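Local coordinates for protein agmatine ureohydrolase (Thermoplasma volcanium GSS1, PDB 3PZL) that probably hydrolyses agmatine to putrescine and urea, as a manganese-dependent enzyme of the arginase family, at residues Y37-I42 with K288-F293; R62-N67 with N281-A286. All coordinates share one frame; numbering follows the deposited sequence.

Interaction 1 of 2, residues Y37-I42 with K288-F293; sequences YVVFGI and KLLQVF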
loop_
_atom_site.group_PDB
_atom_site.type_symbol
_atom_site.label_atom_id
_atom_site.label_comp_id
_atom_site.label_asym_id
_atom_site.label_seq_id
_atom_site.Cartn_x
_atom_site.Cartn_y
_atom_site.Cartn_z
ATOM N N TYR B 37 -8.745 28.779 -21.651
ATOM C CA TYR B 37 -8.103 27.475 -21.447
ATOM C C TYR B 37 -9.151 26.383 -21.169
ATOM O O TYR B 37 -9.948 26.469 -20.240
ATOM C CB TYR B 37 -7.067 27.545 -20.314
ATOM C CG TYR B 37 -5.990 28.582 -20.505
ATOM C CD1 TYR B 37 -4.857 28.300 -21.275
ATOM C CD2 TYR B 37 -6.085 29.833 -19.909
ATOM C CE1 TYR B 37 -3.848 29.244 -21.443
ATOM C CE2 TYR B 37 -5.082 30.785 -20.072
ATOM C CZ TYR B 37 -3.970 30.480 -20.839
ATOM O OH TYR B 37 -2.961 31.400 -21.031
ATOM N N VAL B 38 -9.146 25.358 -21.998
ATOM C CA VAL B 38 -10.142 24.342 -21.904
ATOM C C VAL B 38 -9.469 23.015 -21.580
ATOM O O VAL B 38 -8.745 22.426 -22.399
ATOM C CB VAL B 38 -10.931 24.269 -23.204
ATOM C CG1 VAL B 38 -12.036 23.254 -23.087
ATOM C CG2 VAL B 38 -11.501 25.619 -23.513
ATOM N N VAL B 39 -9.713 22.571 -20.355
ATOM C CA VAL B 39 -9.109 21.375 -19.791
ATOM C C VAL B 39 -10.088 20.241 -19.965
ATOM O O VAL B 39 -11.278 20.392 -19.663
ATOM C CB VAL B 39 -8.837 21.564 -18.287
ATOM C CG1 VAL B 39 -8.599 20.237 -17.609
ATOM C CG2 VAL B 39 -7.680 22.514 -18.082
ATOM N N PHE B 40 -9.588 19.111 -20.458
ATOM C CA PHE B 40 -10.418 17.947 -20.671
ATOM C C PHE B 40 -9.635 16.650 -20.537
ATOM O O PHE B 40 -8.457 16.582 -20.859
ATOM C CB PHE B 40 -11.155 18.020 -22.026
ATOM C CG PHE B 40 -10.246 18.080 -23.220
ATOM C CD1 PHE B 40 -9.831 19.297 -23.734
ATOM C CD2 PHE B 40 -9.809 16.910 -23.832
ATOM C CE1 PHE B 40 -8.981 19.342 -24.831
ATOM C CE2 PHE B 40 -8.979 16.956 -24.923
ATOM C CZ PHE B 40 -8.566 18.167 -25.426
ATOM N N GLY B 41 -10.321 15.627 -20.049
ATOM C CA GLY B 41 -9.712 14.346 -19.837
ATOM C C GLY B 41 -10.079 13.332 -20.882
ATOM O O GLY B 41 -11.189 13.329 -21.412
ATOM N N ILE B 42 -9.127 12.449 -21.161
ATOM C CA ILE B 42 -9.334 11.334 -22.062
ATOM C C ILE B 42 -8.793 10.078 -21.370
ATOM O O ILE B 42 -7.598 9.863 -21.319
ATOM C CB ILE B 42 -8.664 11.659 -23.419
ATOM C CG1 ILE B 42 -9.556 12.660 -24.161
ATOM C CG2 ILE B 42 -8.399 10.405 -24.270
ATOM C CD1 ILE B 42 -8.873 13.396 -25.217
ATOM N N LYS B 288 0.489 20.755 -10.693
ATOM C CA LYS B 288 1.339 21.931 -10.604
ATOM C C LYS B 288 1.864 22.363 -11.992
ATOM O O LYS B 288 1.814 23.518 -12.376
ATOM C CB LYS B 288 2.487 21.643 -9.642
ATOM C CG LYS B 288 3.227 22.824 -9.197
ATOM C CD LYS B 288 2.273 23.802 -8.516
ATOM C CE LYS B 288 2.789 25.203 -8.656
ATOM N NZ LYS B 288 2.098 26.094 -7.675
ATOM N N LEU B 289 2.333 21.401 -12.765
ATOM C CA LEU B 289 2.751 21.642 -14.150
ATOM C C LEU B 289 1.664 22.294 -15.004
ATOM O O LEU B 289 1.959 23.057 -15.919
ATOM C CB LEU B 289 3.201 20.337 -14.794
ATOM C CG LEU B 289 4.591 19.850 -14.376
ATOM C CD1 LEU B 289 4.829 18.492 -15.013
ATOM C CD2 LEU B 289 5.711 20.853 -14.733
ATOM N N LEU B 290 0.404 22.006 -14.702
ATOM C CA LEU B 290 -0.698 22.619 -15.447
ATOM C C LEU B 290 -0.918 24.053 -14.982
ATOM O O LEU B 290 -1.316 24.898 -15.763
ATOM C CB LEU B 290 -1.979 21.782 -15.286
ATOM C CG LEU B 290 -3.315 22.495 -15.360
ATOM C CD1 LEU B 290 -3.567 22.823 -16.796
ATOM C CD2 LEU B 290 -4.376 21.588 -14.808
ATOM N N GLN B 291 -0.669 24.320 -13.707
ATOM C CA GLN B 291 -0.771 25.672 -13.208
ATOM C C GLN B 291 0.310 26.487 -13.861
ATOM O O GLN B 291 0.065 27.596 -14.342
ATOM C CB GLN B 291 -0.587 25.721 -11.695
ATOM C CG GLN B 291 -1.815 25.338 -10.906
ATOM C CD GLN B 291 -1.796 25.914 -9.507
ATOM O OE1 GLN B 291 -0.744 25.978 -8.838
ATOM N NE2 GLN B 291 -2.964 26.347 -9.052
ATOM N N VAL B 292 1.510 25.917 -13.891
ATOM C CA VAL B 292 2.672 26.590 -14.436
ATOM C C VAL B 292 2.480 26.998 -15.905
ATOM O O VAL B 292 2.879 28.086 -16.313
ATOM C CB VAL B 292 3.940 25.726 -14.248
ATOM C CG1 VAL B 292 5.046 26.111 -15.224
ATOM C CG2 VAL B 292 4.423 25.851 -12.852
ATOM N N PHE B 293 1.880 26.134 -16.703
ATOM C CA PHE B 293 1.639 26.484 -18.080
ATOM C C PHE B 293 0.712 27.684 -18.206
ATOM O O PHE B 293 1.053 28.668 -18.875
ATOM C CB PHE B 293 1.053 25.310 -18.817
ATOM C CG PHE B 293 0.576 25.642 -20.174
ATOM C CD1 PHE B 293 1.424 25.556 -21.255
ATOM C CD2 PHE B 293 -0.719 26.040 -20.385
ATOM C CE1 PHE B 293 0.973 25.839 -22.528
ATOM C CE2 PHE B 293 -1.166 26.341 -21.660
ATOM C CZ PHE B 293 -0.327 26.228 -22.729
#

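Interaction 2 of 2, residues R62-N67 with N281-A286; sequences RGAYVN and NTSMLA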
loop_
_atom_site.group_PDB
_atom_site.type_symbol
_atom_site.label_atom_id
_atom_site.label_comp_id
_atom_site.label_asym_id
_atom_site.label_seq_id
_atom_site.Cartn_x
_atom_site.Cartn_y
_atom_site.Cartn_z
ATOM N N ARG B 62 -7.687 16.128 -10.797
ATOM C CA ARG B 62 -8.722 16.997 -10.248
ATOM C C ARG B 62 -8.726 16.921 -8.717
ATOM O O ARG B 62 -9.026 17.881 -8.030
ATOM C CB ARG B 62 -10.100 16.586 -10.798
ATOM C CG ARG B 62 -10.245 16.687 -12.305
ATOM C CD ARG B 62 -11.665 16.346 -12.816
ATOM N NE ARG B 62 -11.758 16.568 -14.268
ATOM C CZ ARG B 62 -11.594 15.632 -15.217
ATOM N NH1 ARG B 62 -11.329 14.363 -14.912
ATOM N NH2 ARG B 62 -11.667 15.982 -16.499
ATOM N N GLY B 63 -8.396 15.752 -8.186
ATOM C CA GLY B 63 -8.399 15.550 -6.753
ATOM C C GLY B 63 -7.244 16.211 -6.047
ATOM O O GLY B 63 -7.436 16.718 -4.943
ATOM N N ALA B 64 -6.055 16.196 -6.665
ATOM C CA ALA B 64 -4.868 16.841 -6.101
ATOM C C ALA B 64 -4.965 18.357 -6.194
ATOM O O ALA B 64 -4.369 19.079 -5.371
ATOM C CB ALA B 64 -3.684 16.396 -6.825
ATOM N N TYR B 65 -5.712 18.861 -7.186
ATOM C CA TYR B 65 -5.720 20.278 -7.413
ATOM C C TYR B 65 -6.233 21.017 -6.184
ATOM O O TYR B 65 -5.833 22.142 -5.940
ATOM C CB TYR B 65 -6.547 20.632 -8.622
ATOM C CG TYR B 65 -6.300 22.037 -9.148
ATOM C CD1 TYR B 65 -5.430 22.270 -10.233
ATOM C CD2 TYR B 65 -6.938 23.114 -8.588
ATOM C CE1 TYR B 65 -5.214 23.555 -10.727
ATOM C CE2 TYR B 65 -6.736 24.403 -9.073
ATOM C CZ TYR B 65 -5.873 24.622 -10.131
ATOM O OH TYR B 65 -5.712 25.909 -10.557
ATOM N N VAL B 66 -7.076 20.373 -5.393
ATOM C CA VAL B 66 -7.650 21.007 -4.222
ATOM C C VAL B 66 -6.567 21.475 -3.245
ATOM O O VAL B 66 -6.729 22.506 -2.581
ATOM C CB VAL B 66 -8.748 20.099 -3.502
ATOM C CG1 VAL B 66 -9.896 19.746 -4.458
ATOM C CG2 VAL B 66 -8.151 18.818 -2.936
ATOM N N ASN B 67 -5.451 20.739 -3.199
ATOM C CA ASN B 67 -4.300 21.127 -2.380
ATOM C C ASN B 67 -3.526 22.373 -2.863
ATOM O O ASN B 67 -2.733 22.950 -2.107
ATOM C CB ASN B 67 -3.350 19.953 -2.173
ATOM C CG ASN B 67 -2.332 20.225 -1.094
ATOM O OD1 ASN B 67 -2.669 20.787 -0.031
ATOM N ND2 ASN B 67 -1.065 19.869 -1.358
ATOM N N ASN B 281 1.673 12.033 -5.033
ATOM C CA ASN B 281 2.697 13.021 -5.334
ATOM C C ASN B 281 2.874 13.244 -6.822
ATOM O O ASN B 281 3.212 14.350 -7.260
ATOM C CB ASN B 281 4.024 12.743 -4.613
ATOM C CG ASN B 281 3.929 13.002 -3.076
ATOM O OD1 ASN B 281 2.909 13.487 -2.558
ATOM N ND2 ASN B 281 4.987 12.650 -2.349
ATOM N N THR B 282 2.610 12.218 -7.614
ATOM C CA THR B 282 2.805 12.329 -9.072
ATOM C C THR B 282 1.681 13.172 -9.719
ATOM O O THR B 282 1.924 14.057 -10.531
ATOM C CB THR B 282 2.910 10.946 -9.733
ATOM O OG1 THR B 282 3.970 10.203 -9.124
ATOM C CG2 THR B 282 3.190 11.077 -11.200
ATOM N N SER B 283 0.445 12.942 -9.306
ATOM C CA SER B 283 -0.655 13.758 -9.803
ATOM C C SER B 283 -0.592 15.180 -9.258
ATOM O O SER B 283 -1.195 16.092 -9.806
ATOM C CB SER B 283 -1.999 13.104 -9.501
ATOM O OG SER B 283 -2.102 12.884 -8.123
HETATM N N MSE B 284 0.152 15.367 -8.184
HETATM C CA MSE B 284 0.328 16.681 -7.623
HETATM C C MSE B 284 1.329 17.465 -8.475
HETATM O O MSE B 284 1.161 18.653 -8.731
HETATM C CB MSE B 284 0.825 16.586 -6.202
HETATM C CG MSE B 284 0.801 17.909 -5.474
HETATM SE SE MSE B 284 -1.071 18.546 -5.254
HETATM C CE MSE B 284 -0.701 20.078 -4.117
ATOM N N LEU B 285 2.390 16.807 -8.907
ATOM C CA LEU B 285 3.305 17.441 -9.838
ATOM C C LEU B 285 2.552 17.693 -11.147
ATOM O O LEU B 285 2.672 18.781 -11.736
ATOM C CB LEU B 285 4.520 16.561 -10.090
ATOM C CG LEU B 285 5.476 17.017 -11.181
ATOM C CD1 LEU B 285 6.003 18.384 -10.899
ATOM C CD2 LEU B 285 6.585 16.073 -11.209
ATOM N N ALA B 286 1.772 16.713 -11.611
ATOM C CA ALA B 286 1.005 16.934 -12.839
ATOM C C ALA B 286 0.078 18.169 -12.770
ATOM O O ALA B 286 -0.013 18.937 -13.726
ATOM C CB ALA B 286 0.243 15.721 -13.217
#

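Interaction 1 of 2, residues Y37-I42 with K288-F293
In the arginase fold, a parallel sheet flanked by helices, strand 37-42 packs against helix 281-303 through Y37 and V39 on the strand and L290 and F293 on the helix. The contact is apolar and buried. It buries 125 Å² in all, both sides summed. The side chains meet in two pairs. In the first, the rings of Y37 and F293 approach obliquely, with Y37 CE1 4.0 Å from F293 CE2. The F293 side chain leaves the helix with CG anti to the backbone N (chi1 171°). This carries its ring across to the strand, although the side chain does not start out in that direction. In the second pair, V39 CG2 lies 4.3 Å from L290 CD1. These are branch ends of two aliphatic side chains in simple van der Waals contact. F293 and L290 are about one helical turn apart, and Y37 and V39 lie on the same side of the strand.

The Y37 hydroxyl is held further along the helix, by hydrogen bonds with E298 and R297.

Strand 37-42 runs between strands 84-90 and 116-121. I118 of strand 116-121 touches both V39 and L290, and I25 also packs on V39. F268 of strand 265-271 stacks on F293, which meets I258 of helix 251-261 as well. F40 and I42 pack against helix 96-112 instead.

Interaction 2 of 2, residues R62-N67 with N281-A286
The N67 carboxamide is the one flat side-chain group in this contact, and it comes up against the end of M284, a selenomethionine. The two side chains cross at about a right angle. The amide nitrogen and the M284 methyl are modelled too close together, so the placement of both groups there is doubtful. The packing is clearer at the selenium, where M284 SE lies 3.7 Å from A64 CB. M284 gets there by starting with CG anti to its backbone N (chi1 -170°) and then bending at chi2 (65°), which swings SE over to A64. The A64 methyl also meets the backbone of the helix, with CB 3.9 Å from S283 O. S283 OG is a looser neighbour of this methyl, 4.1 Å from A64 CB, and its hydrogen bond is with G280 O.

The contact joins segment 62-67 to the first turns of helix 281-303. P244 of a second subunit packs on N67 and N281. Within the chain, S60 and I61 of helix 57-65 extend the packing to S283 and A286.

Both contacts use helix 281-303. Interaction 2 takes its beginning and interaction 1 the turns that follow, and their centres are about 11 Å apart. The other partners, strand 37-42 and helix 57-65, follow each other in the chain, so one helix near the C-terminus holds two successive elements from near the N-terminus. A polar link also joins the contacts: Q291 NE2 of interaction 1 is 3.2 Å from Y65 OH of interaction 2, a probable hydrogen bond. R62 NH2 packs near G41 N at 3.8 Å. Both contacts lie away from the two-manganese site whose ligands are H124, D144, H146, D148, D229 and D231.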